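Local structure of putative aspartyl-tRNA synthetase (Leishmania major, 6OD8) at residues I489-A497 with Y512-W521; I236-K247 with V287-F297. The protein probably catalyses the ATP-dependent joining of L-aspartate to tRNA(Asp), releasing AMP and diphosphate and supplying aspartyl-tRNA for protein synthesis. One frame throughout, in Å; residues are numbered along the deposited sequence.

Both contacts lie in the class II synthetase catalytic domain, on the same side of the chain's centre. Their centres are 21 Å apart, and their nearest atoms stay about 6 Å apart. Contact 2 closes first along the chain. It pairs strand 241-242 with strand 289-297 at one border of the mixed catalytic sheet. Contact 1 follows and closes a helical excursion between strands 480-487 and 523-529 of that same sheet. Strand 310-319 lies between 289-297 and 523-529. Helix 276-283 packs against residues of both contacts. Each contact also reaches the second subunit, so both the sheet border and the excursion belong to parts of the fold that meet across the dimer.

Contact 1 of 2, residues I489-A497 with Y512-W521; sequences IHDPDLLLA and YVDSFRLGAW. With FMT (formic acid), chain L.
Pro-492, in the first turn of helix 492-501, presses its ring against Phe-516 and Arg-517. Its CG lies 3.8 Å from Phe-516 CB and 3.3 Å from Phe-516 O. Pro-492 CB sits over one face of the Arg-517 guanidinium, 3.9 Å from NH2. That group is held at its edge by a salt bridge from Arg-517 NE to Asp-514 OD1, nearly in the guanidinium plane. One turn on, Leu-495 crosses Phe-516 at about a right angle. Leu-495 CG is anti to the backbone N (chi1 176°), which carries CD2 to within 3.7 Å of Phe-516 CE2. The same CE2 stands over the centre of the Tyr-512 ring, and Leu-495 CD2 also touches Tyr-512 CE2. Before the helix, the carbonyl of His-490 meets a methyl group, with O 3.4 Å from Ala-520 CB. Asp-491 is the N-cap and accepts from Leu-494 N through OD2. A water donates to both Ile-489 O and Tyr-512 OH; that hydroxyl is also bonded to Gln-280. Ala-520 O is hydrogen-bonded to Thr-175 of the second subunit. No direct hydrogen bond joins the segments. The chemistry is that of an apolar seam between the start of helix 492-501 and the helix end and turn at 512-517. Side-chain shape holds the two together, and water supplies the polar link.

Contact 2 of 2, residues I236-K247 with V287-F297; sequences IDKDFCEIHSPK and VPRVFEVGPVF
This contact joins class II motif 1, a long helix followed by a short strand, to the first strand of motif 2. Strand 241-242 runs parallel to strand 289-297. Cys-241 N donates to Arg-289 O (2.8 Å), Phe-291 N to Cys-241 O, and Ile-243 N to Phe-291 O. At the start, a Schellman motif with Asp-239 at C-prime ends helix 215-237. There one of two modelled conformers of Arg-289 grips Asp-239 side-on, so this tie need not be permanent. NE bonds Asp-239 O from above the carbonyl plane, and Arg-289 NH2 forms a salt bridge with Asp-239 OD1 (3.1 Å). Arg-289 CB rests over one face of the Phe-240 ring, a CH-pi contact 3.7 Å from the centroid.

The Phe-291 ring lies against strand 241-242, with Glu-242 CA over the centre of one face and Phe-240 CB at its edge. A chi1 of 71° swings the ring across to that strand, where Glu-242 CB is 3.5 Å from Phe-291 CZ. The carboxylate of Glu-242 goes on to a salt bridge with Arg-232 of the second subunit. On the opposite face of the sheet from Phe-291, Val-290 CG1 meets Ile-243 CG2 at 3.6 Å.

Glu-292 is extended and reaches past Ile-243. Ser-245 OG donates to Glu-292 OE1 on its syn lone pair (2.6 Å). Ser-245 N and Lys-247 NZ reach Glu-292 OE2 from opposite faces of the carboxylate, each at 2.9 Å. Lys-247 NZ also donates to a water that bonds Pro-295 O, and Lys-247 N pairs with Glu-310 of the second subunit.

Three donors grip the buried Glu-292 carboxylate and fix its rotation, and they probably favour its charged form. This cluster and the three backbone bonds fasten motif 1 to motif 2 where both face the dimer partner. Arg-289 with Asp-239 adds a less certain tie near the helix end.

Contact 1 of 2, residues I489-A497 with Y512-W521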
loop_
_atom_site.group_PDB
_atom_site.type_symbol
_atom_site.label_atom_id
_atom_site.label_comp_id
_atom_site.label_asym_id
_atom_site.label_seq_id
_atom_site.Cartn_x
_atom_site.Cartn_y
_atom_site.Cartn_z
ATOM N N ILE A 489 4.554 6.794 -25.073
ATOM C CA ILE A 489 5.532 6.902 -26.157
ATOM C C ILE A 489 6.844 6.338 -25.622
ATOM O O ILE A 489 7.460 6.929 -24.726
ATOM C CB ILE A 489 5.702 8.351 -26.627
ATOM C CG1 ILE A 489 4.376 8.902 -27.177
ATOM C CG2 ILE A 489 6.818 8.454 -27.675
ATOM C CD1 ILE A 489 4.451 10.364 -27.628
ATOM N N HIS A 490 7.281 5.195 -26.154
ATOM C CA HIS A 490 8.499 4.579 -25.633
ATOM C C HIS A 490 9.719 4.928 -26.473
ATOM O O HIS A 490 10.838 4.533 -26.125
ATOM C CB HIS A 490 8.336 3.053 -25.509
ATOM C CG HIS A 490 8.010 2.375 -26.797
ATOM N ND1 HIS A 490 6.782 2.499 -27.415
ATOM C CD2 HIS A 490 8.758 1.581 -27.601
ATOM C CE1 HIS A 490 6.790 1.811 -28.543
ATOM N NE2 HIS A 490 7.979 1.255 -28.687
ATOM N N ASP A 491 9.530 5.702 -27.550
ATOM C CA ASP A 491 10.634 6.158 -28.378
ATOM C C ASP A 491 11.086 7.537 -27.921
ATOM O O ASP A 491 10.283 8.481 -27.968
ATOM C CB ASP A 491 10.215 6.235 -29.840
ATOM C CG ASP A 491 11.329 6.753 -30.730
ATOM O OD1 ASP A 491 12.211 5.948 -31.063
ATOM O OD2 ASP A 491 11.326 7.959 -31.089
ATOM N N PRO A 492 12.360 7.720 -27.547
ATOM C CA PRO A 492 12.789 9.031 -27.016
ATOM C C PRO A 492 12.571 10.193 -27.973
ATOM O O PRO A 492 12.209 11.298 -27.537
ATOM C CB PRO A 492 14.282 8.816 -26.732
ATOM C CG PRO A 492 14.454 7.336 -26.655
ATOM C CD PRO A 492 13.467 6.754 -27.604
ATOM N N ASP A 493 12.800 9.986 -29.272
ATOM C CA ASP A 493 12.727 11.108 -30.201
ATOM C C ASP A 493 11.290 11.539 -30.432
ATOM O O ASP A 493 10.997 12.745 -30.460
ATOM C CB ASP A 493 13.424 10.745 -31.512
ATOM C CG ASP A 493 14.912 10.516 -31.322
ATOM O OD1 ASP A 493 15.665 11.511 -31.296
ATOM O OD2 ASP A 493 15.321 9.346 -31.140
ATOM N N LEU A 494 10.368 10.576 -30.580
ATOM C CA LEU A 494 8.966 10.956 -30.739
ATOM C C LEU A 494 8.410 11.563 -29.465
ATOM O O LEU A 494 7.515 12.417 -29.521
ATOM C CB LEU A 494 8.130 9.756 -31.164
ATOM C CG LEU A 494 8.175 9.449 -32.658
ATOM C CD1 LEU A 494 7.344 8.220 -32.954
ATOM C CD2 LEU A 494 7.678 10.648 -33.468
ATOM N N LEU A 495 8.923 11.132 -28.307
ATOM C CA LEU A 495 8.484 11.712 -27.047
ATOM C C LEU A 495 8.902 13.181 -26.943
ATOM O O LEU A 495 8.115 14.026 -26.510
ATOM C CB LEU A 495 9.042 10.872 -25.887
ATOM C CG LEU A 495 8.801 11.307 -24.451
ATOM C CD1 LEU A 495 7.336 11.191 -24.084
ATOM C CD2 LEU A 495 9.647 10.455 -23.518
ATOM N N LEU A 496 10.122 13.509 -27.368
ATOM C CA LEU A 496 10.514 14.919 -27.405
ATOM C C LEU A 496 9.701 15.691 -28.443
ATOM O O LEU A 496 9.308 16.842 -28.208
ATOM C CB LEU A 496 12.015 15.040 -27.682
ATOM C CG LEU A 496 12.973 14.601 -26.564
ATOM C CD1 LEU A 496 14.392 14.475 -27.091
ATOM C CD2 LEU A 496 12.926 15.573 -25.386
ATOM N N ALA A 497 9.415 15.062 -29.585
ATOM C CA ALA A 497 8.648 15.730 -30.630
ATOM C C ALA A 497 7.230 16.057 -30.167
ATOM O O ALA A 497 6.711 17.141 -30.466
ATOM C CB ALA A 497 8.625 14.864 -31.889
ATOM N N TYR A 512 13.956 10.845 -17.073
ATOM C CA TYR A 512 12.829 10.085 -17.597
ATOM C C TYR A 512 13.007 9.814 -19.096
ATOM O O TYR A 512 12.895 8.669 -19.552
ATOM C CB TYR A 512 11.550 10.863 -17.291
ATOM C CG TYR A 512 10.304 10.511 -18.053
ATOM C CD1 TYR A 512 9.529 9.418 -17.685
ATOM C CD2 TYR A 512 9.863 11.310 -19.113
ATOM C CE1 TYR A 512 8.386 9.108 -18.342
ATOM C CE2 TYR A 512 8.698 11.010 -19.773
ATOM C CZ TYR A 512 7.955 9.908 -19.382
ATOM O OH TYR A 512 6.787 9.583 -20.049
ATOM N N VAL A 513 13.306 10.856 -19.868
ATOM C CA VAL A 513 13.577 10.678 -21.300
ATOM C C VAL A 513 14.752 9.717 -21.497
ATOM O O VAL A 513 14.689 8.783 -22.307
ATOM C CB VAL A 513 13.853 12.039 -21.966
ATOM C CG1 VAL A 513 14.212 11.845 -23.434
ATOM C CG2 VAL A 513 12.647 12.989 -21.822
ATOM N N ASP A 514 15.828 9.919 -20.732
ATOM C CA ASP A 514 17.009 9.063 -20.831
ATOM C C ASP A 514 16.690 7.597 -20.543
ATOM O O ASP A 514 17.393 6.705 -21.043
ATOM C CB ASP A 514 18.087 9.540 -19.855
ATOM C CG ASP A 514 18.828 10.757 -20.354
ATOM O OD1 ASP A 514 18.592 11.177 -21.517
ATOM O OD2 ASP A 514 19.643 11.296 -19.570
ATOM N N SER A 515 15.671 7.327 -19.725
ATOM C CA SER A 515 15.347 5.936 -19.398
ATOM C C SER A 515 14.836 5.146 -20.593
ATOM O O SER A 515 14.765 3.915 -20.508
ATOM C CB SER A 515 14.318 5.852 -18.261
ATOM O OG SER A 515 12.989 6.144 -18.691
ATOM N N PHE A 516 14.487 5.812 -21.695
ATOM C CA PHE A 516 14.015 5.115 -22.885
ATOM C C PHE A 516 15.098 4.932 -23.933
ATOM O O PHE A 516 14.799 4.441 -25.029
ATOM C CB PHE A 516 12.833 5.871 -23.506
ATOM C CG PHE A 516 11.714 6.123 -22.546
ATOM C CD1 PHE A 516 10.940 5.066 -22.060
ATOM C CD2 PHE A 516 11.445 7.408 -22.098
ATOM C CE1 PHE A 516 9.902 5.298 -21.155
ATOM C CE2 PHE A 516 10.382 7.656 -21.206
ATOM C CZ PHE A 516 9.626 6.586 -20.728
ATOM N N ARG A 517 16.331 5.365 -23.649
ATOM C CA ARG A 517 17.356 5.426 -24.684
ATOM C C ARG A 517 18.184 4.154 -24.779
ATOM O O ARG A 517 18.865 3.957 -25.784
ATOM C CB ARG A 517 18.283 6.614 -24.440
ATOM C CG ARG A 517 17.618 7.991 -24.658
ATOM C CD ARG A 517 18.693 9.067 -24.499
ATOM N NE ARG A 517 18.167 10.417 -24.331
ATOM C CZ ARG A 517 17.705 11.169 -25.326
ATOM N NH1 ARG A 517 17.261 12.394 -25.068
ATOM N NH2 ARG A 517 17.650 10.694 -26.571
ATOM N N LEU A 518 18.123 3.280 -23.773
ATOM C CA LEU A 518 18.940 2.065 -23.707
ATOM C C LEU A 518 18.091 0.825 -23.981
ATOM O O LEU A 518 18.224 -0.211 -23.318
ATOM C CB LEU A 518 19.627 1.945 -22.344
ATOM C CG LEU A 518 20.435 3.170 -21.895
ATOM C CD1 LEU A 518 21.032 2.950 -20.506
ATOM C CD2 LEU A 518 21.528 3.525 -22.909
ATOM N N GLY A 519 17.212 0.933 -24.969
ATOM C CA GLY A 519 16.223 -0.076 -25.271
ATOM C C GLY A 519 15.009 0.107 -24.387
ATOM O O GLY A 519 15.143 0.170 -23.155
ATOM N N ALA A 520 13.825 0.202 -24.977
ATOM C CA ALA A 520 12.616 0.433 -24.198
ATOM C C ALA A 520 11.537 -0.558 -24.602
ATOM O O ALA A 520 11.405 -0.897 -25.781
ATOM C CB ALA A 520 12.082 1.865 -24.383
ATOM N N TRP A 521 10.759 -1.025 -23.607
ATOM C CA TRP A 521 9.584 -1.867 -23.867
ATOM C C TRP A 521 8.367 -1.005 -24.215
ATOM O O TRP A 521 8.106 -0.011 -23.537
ATOM C CB TRP A 521 9.241 -2.707 -22.625
ATOM C CG TRP A 521 10.314 -3.620 -22.147
ATOM C CD1 TRP A 521 11.257 -3.351 -21.212
ATOM C CD2 TRP A 521 10.515 -4.989 -22.542
ATOM N NE1 TRP A 521 12.071 -4.463 -21.005
ATOM C CE2 TRP A 521 11.617 -5.487 -21.795
ATOM C CE3 TRP A 521 9.849 -5.857 -23.420
ATOM C CZ2 TRP A 521 12.099 -6.801 -21.942
ATOM C CZ3 TRP A 521 10.328 -7.175 -23.549
ATOM C CH2 TRP A 521 11.440 -7.619 -22.826
HETATM C C FMT L . 12.573 12.373 -13.764
HETATM O O1 FMT L . 12.986 11.621 -12.863
HETATM O O2 FMT L . 13.270 12.863 -14.674
HETATM O O HOH W 1 6.367 8.175 -22.509
HETATM O O HOH W 2 12.895 3.383 -27.671
#

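Contact 2 of 2, residues I236-K247 with V287-F297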
loop_
_atom_site.group_PDB
_atom_site.type_symbol
_atom_site.label_atom_id
_atom_site.label_comp_id
_atom_site.label_asym_id
_atom_site.label_seq_id
_atom_site.Cartn_x
_atom_site.Cartn_y
_atom_site.Cartn_z
ATOM N N ILE A 236 -1.507 -8.628 -7.750
ATOM C CA ILE A 236 -0.598 -9.679 -7.283
ATOM C C ILE A 236 -0.914 -11.008 -7.959
ATOM O O ILE A 236 -0.005 -11.730 -8.377
ATOM C CB ILE A 236 -0.672 -9.795 -5.740
ATOM C CG1 ILE A 236 -0.033 -8.580 -5.078
ATOM C CG2 ILE A 236 -0.024 -11.105 -5.242
ATOM C CD1 ILE A 236 -0.430 -8.420 -3.604
ATOM N N ASP A 237 -2.207 -11.365 -8.044
ATOM C CA ASP A 237 -2.632 -12.589 -8.724
ATOM C C ASP A 237 -2.162 -12.620 -10.167
ATOM O O ASP A 237 -1.930 -13.700 -10.718
ATOM C CB ASP A 237 -4.166 -12.722 -8.738
ATOM C CG ASP A 237 -4.756 -13.206 -7.426
ATOM O OD1 ASP A 237 -4.005 -13.580 -6.504
ATOM O OD2 ASP A 237 -6.008 -13.191 -7.332
ATOM N N LYS A 238 -2.089 -11.453 -10.817
ATOM C CA LYS A 238 -1.650 -11.327 -12.199
ATOM C C LYS A 238 -0.162 -11.003 -12.313
ATOM O O LYS A 238 0.274 -10.526 -13.369
ATOM C CB LYS A 238 -2.475 -10.255 -12.915
ATOM C CG LYS A 238 -3.981 -10.476 -12.868
ATOM C CD LYS A 238 -4.400 -11.540 -13.853
ATOM C CE LYS A 238 -5.902 -11.745 -13.849
ATOM N NZ LYS A 238 -6.272 -12.842 -14.789
ATOM N N ASP A 239 0.605 -11.229 -11.247
ATOM C CA ASP A 239 2.069 -11.101 -11.238
ATOM C C ASP A 239 2.525 -9.659 -11.487
ATOM O O ASP A 239 3.525 -9.418 -12.164
ATOM C CB ASP A 239 2.703 -12.065 -12.248
ATOM C CG ASP A 239 4.196 -12.236 -12.041
ATOM O OD1 ASP A 239 4.912 -12.375 -13.057
ATOM O OD2 ASP A 239 4.657 -12.214 -10.872
ATOM N N PHE A 240 1.789 -8.690 -10.936
ATOM C CA PHE A 240 2.260 -7.305 -10.875
ATOM C C PHE A 240 3.100 -7.136 -9.619
ATOM O O PHE A 240 2.730 -7.624 -8.549
ATOM C CB PHE A 240 1.106 -6.290 -10.825
ATOM C CG PHE A 240 0.414 -6.074 -12.139
ATOM C CD1 PHE A 240 0.562 -4.879 -12.830
ATOM C CD2 PHE A 240 -0.403 -7.059 -12.671
ATOM C CE1 PHE A 240 -0.090 -4.683 -14.059
ATOM C CE2 PHE A 240 -1.048 -6.883 -13.879
ATOM C CZ PHE A 240 -0.892 -5.689 -14.573
ATOM N N CYS A 241 4.224 -6.443 -9.755
ATOM C CA CYS A 241 5.129 -6.203 -8.646
ATOM C C CYS A 241 4.830 -4.843 -8.019
ATOM O O CYS A 241 4.595 -3.860 -8.725
ATOM C CB CYS A 241 6.569 -6.269 -9.163
ATOM S SG CYS A 241 7.876 -6.063 -7.959
ATOM N N GLU A 242 4.856 -4.783 -6.685
ATOM C CA GLU A 242 4.613 -3.507 -6.019
ATOM C C GLU A 242 5.890 -2.674 -6.011
ATOM O O GLU A 242 6.980 -3.184 -5.716
ATOM C CB GLU A 242 4.110 -3.723 -4.586
ATOM C CG GLU A 242 3.874 -2.414 -3.869
ATOM C CD GLU A 242 3.150 -2.562 -2.533
ATOM O OE1 GLU A 242 2.859 -3.699 -2.107
ATOM O OE2 GLU A 242 2.885 -1.520 -1.905
ATOM N N ILE A 243 5.757 -1.381 -6.325
ATOM C CA ILE A 243 6.900 -0.477 -6.287
ATOM C C ILE A 243 6.581 0.668 -5.347
ATOM O O ILE A 243 5.421 0.967 -5.059
ATOM C CB ILE A 243 7.288 0.082 -7.680
ATOM C CG1 ILE A 243 6.114 0.872 -8.274
ATOM C CG2 ILE A 243 7.664 -1.051 -8.630
ATOM C CD1 ILE A 243 6.509 1.660 -9.550
ATOM N N HIS A 244 7.646 1.336 -4.904
ATOM C CA HIS A 244 7.566 2.523 -4.063
ATOM C C HIS A 244 8.526 3.537 -4.658
ATOM O O HIS A 244 9.743 3.336 -4.619
ATOM C CB HIS A 244 7.925 2.183 -2.607
ATOM C CG HIS A 244 6.872 1.360 -1.931
ATOM N ND1 HIS A 244 6.945 -0.013 -1.823
ATOM C CD2 HIS A 244 5.690 1.716 -1.386
ATOM C CE1 HIS A 244 5.861 -0.461 -1.215
ATOM N NE2 HIS A 244 5.081 0.566 -0.946
ATOM N N SER A 245 7.979 4.585 -5.263
ATOM C CA SER A 245 8.762 5.628 -5.902
ATOM C C SER A 245 8.696 6.913 -5.086
ATOM O O SER A 245 7.791 7.095 -4.266
ATOM C CB SER A 245 8.268 5.871 -7.347
ATOM O OG SER A 245 6.901 6.182 -7.389
ATOM N N PRO A 246 9.668 7.812 -5.244
ATOM C CA PRO A 246 9.759 8.944 -4.314
ATOM C C PRO A 246 8.685 9.983 -4.560
ATOM O O PRO A 246 8.278 10.258 -5.694
ATOM C CB PRO A 246 11.158 9.523 -4.587
ATOM C CG PRO A 246 11.454 9.118 -6.022
ATOM C CD PRO A 246 10.831 7.739 -6.148
ATOM N N LYS A 247 8.246 10.587 -3.472
ATOM C CA LYS A 247 7.324 11.702 -3.563
ATOM C C LYS A 247 8.044 13.037 -3.589
ATOM O O LYS A 247 7.472 14.020 -4.080
ATOM C CB LYS A 247 6.317 11.647 -2.398
ATOM C CG LYS A 247 5.725 10.246 -2.173
ATOM C CD LYS A 247 5.147 9.647 -3.468
ATOM C CE LYS A 247 4.881 8.125 -3.381
ATOM N NZ LYS A 247 4.587 7.570 -4.785
ATOM N N VAL A 287 11.278 -4.747 -15.171
ATOM C CA VAL A 287 10.157 -5.263 -14.386
ATOM C C VAL A 287 8.956 -5.272 -15.328
ATOM O O VAL A 287 8.607 -4.216 -15.861
ATOM C CB VAL A 287 9.882 -4.407 -13.138
ATOM C CG1 VAL A 287 8.765 -5.042 -12.313
ATOM C CG2 VAL A 287 11.150 -4.231 -12.291
ATOM N N PRO A 288 8.302 -6.413 -15.574
ATOM C CA PRO A 288 7.256 -6.449 -16.617
ATOM C C PRO A 288 5.984 -5.700 -16.270
ATOM O O PRO A 288 5.306 -5.203 -17.179
ATOM C CB PRO A 288 6.945 -7.949 -16.763
ATOM C CG PRO A 288 7.989 -8.664 -16.023
ATOM C CD PRO A 288 8.568 -7.743 -15.002
ATOM N N ARG A 289 5.602 -5.643 -14.992
ATOM C CA ARG A 289 4.275 -5.183 -14.572
ATOM C C ARG A 289 4.389 -4.630 -13.160
ATOM O O ARG A 289 4.889 -5.370 -12.302
ATOM C CB ARG A 289 3.269 -6.347 -14.544
ATOM C CG ARG A 289 2.964 -7.053 -15.864
ATOM C CD ARG A 289 2.223 -8.378 -15.619
ATOM N NE ARG A 289 3.150 -9.466 -15.304
ATOM C CZ ARG A 289 3.879 -10.096 -16.225
ATOM N NH1 ARG A 289 3.774 -9.760 -17.502
ATOM N NH2 ARG A 289 4.699 -11.059 -15.878
ATOM N N VAL A 290 3.894 -3.412 -12.896
ATOM C CA VAL A 290 4.036 -2.813 -11.570
ATOM C C VAL A 290 2.732 -2.163 -11.130
ATOM O O VAL A 290 1.916 -1.733 -11.935
ATOM C CB VAL A 290 5.168 -1.753 -11.506
ATOM C CG1 VAL A 290 6.529 -2.390 -11.751
ATOM C CG2 VAL A 290 4.927 -0.610 -12.539
ATOM N N PHE A 291 2.584 -2.029 -9.818
ATOM C CA PHE A 291 1.557 -1.170 -9.268
ATOM C C PHE A 291 2.132 -0.418 -8.082
ATOM O O PHE A 291 3.134 -0.821 -7.483
ATOM C CB PHE A 291 0.302 -1.951 -8.862
ATOM C CG PHE A 291 0.490 -2.834 -7.629
ATOM C CD1 PHE A 291 0.387 -2.296 -6.339
ATOM C CD2 PHE A 291 0.755 -4.190 -7.773
ATOM C CE1 PHE A 291 0.546 -3.116 -5.187
ATOM C CE2 PHE A 291 0.927 -5.013 -6.625
ATOM C CZ PHE A 291 0.818 -4.465 -5.351
ATOM N N GLU A 292 1.480 0.690 -7.747
ATOM C CA GLU A 292 1.869 1.465 -6.585
ATOM C C GLU A 292 0.623 2.002 -5.902
ATOM O O GLU A 292 -0.339 2.401 -6.558
ATOM C CB GLU A 292 2.820 2.622 -6.970
ATOM C CG GLU A 292 3.235 3.486 -5.768
ATOM C CD GLU A 292 4.549 4.239 -5.970
ATOM O OE1 GLU A 292 5.061 4.346 -7.109
ATOM O OE2 GLU A 292 5.058 4.760 -4.972
ATOM N N VAL A 293 0.649 2.032 -4.575
ATOM C CA VAL A 293 -0.422 2.631 -3.785
ATOM C C VAL A 293 0.248 3.656 -2.888
ATOM O O VAL A 293 1.082 3.290 -2.061
ATOM C CB VAL A 293 -1.182 1.591 -2.943
ATOM C CG1 VAL A 293 -2.284 2.281 -2.093
ATOM C CG2 VAL A 293 -1.772 0.504 -3.815
ATOM N N GLY A 294 -0.055 4.934 -3.084
ATOM C CA GLY A 294 0.598 5.932 -2.277
ATOM C C GLY A 294 0.040 7.317 -2.487
ATOM O O GLY A 294 -0.829 7.540 -3.338
ATOM N N PRO A 295 0.553 8.277 -1.721
ATOM C CA PRO A 295 0.026 9.639 -1.797
ATOM C C PRO A 295 0.352 10.304 -3.120
ATOM O O PRO A 295 1.402 10.073 -3.725
ATOM C CB PRO A 295 0.718 10.382 -0.646
ATOM C CG PRO A 295 1.678 9.425 -0.018
ATOM C CD PRO A 295 1.531 8.074 -0.625
ATOM N N VAL A 296 -0.567 11.169 -3.536
ATOM C CA VAL A 296 -0.410 12.021 -4.704
ATOM C C VAL A 296 -0.857 13.414 -4.280
ATOM O O VAL A 296 -1.597 13.584 -3.311
ATOM C CB VAL A 296 -1.211 11.500 -5.908
ATOM C CG1 VAL A 296 -0.630 10.167 -6.365
ATOM C CG2 VAL A 296 -2.643 11.314 -5.556
ATOM N N PHE A 297 -0.363 14.424 -4.985
ATOM C CA PHE A 297 -0.532 15.806 -4.553
ATOM C C PHE A 297 -0.955 16.634 -5.757
ATOM O O PHE A 297 -0.364 16.500 -6.830
ATOM C CB PHE A 297 0.764 16.338 -3.914
ATOM C CG PHE A 297 1.250 15.513 -2.728
ATOM C CD1 PHE A 297 0.767 15.756 -1.447
ATOM C CD2 PHE A 297 2.186 14.486 -2.901
ATOM C CE1 PHE A 297 1.212 14.996 -0.341
ATOM C CE2 PHE A 297 2.628 13.712 -1.812
ATOM C CZ PHE A 297 2.131 13.972 -0.519
HETATM O O HOH W 3 6.278 -8.051 -12.609
HETATM O O HOH W 4 3.004 0.861 -3.398
HETATM O O HOH W 5 1.989 7.483 -5.298
#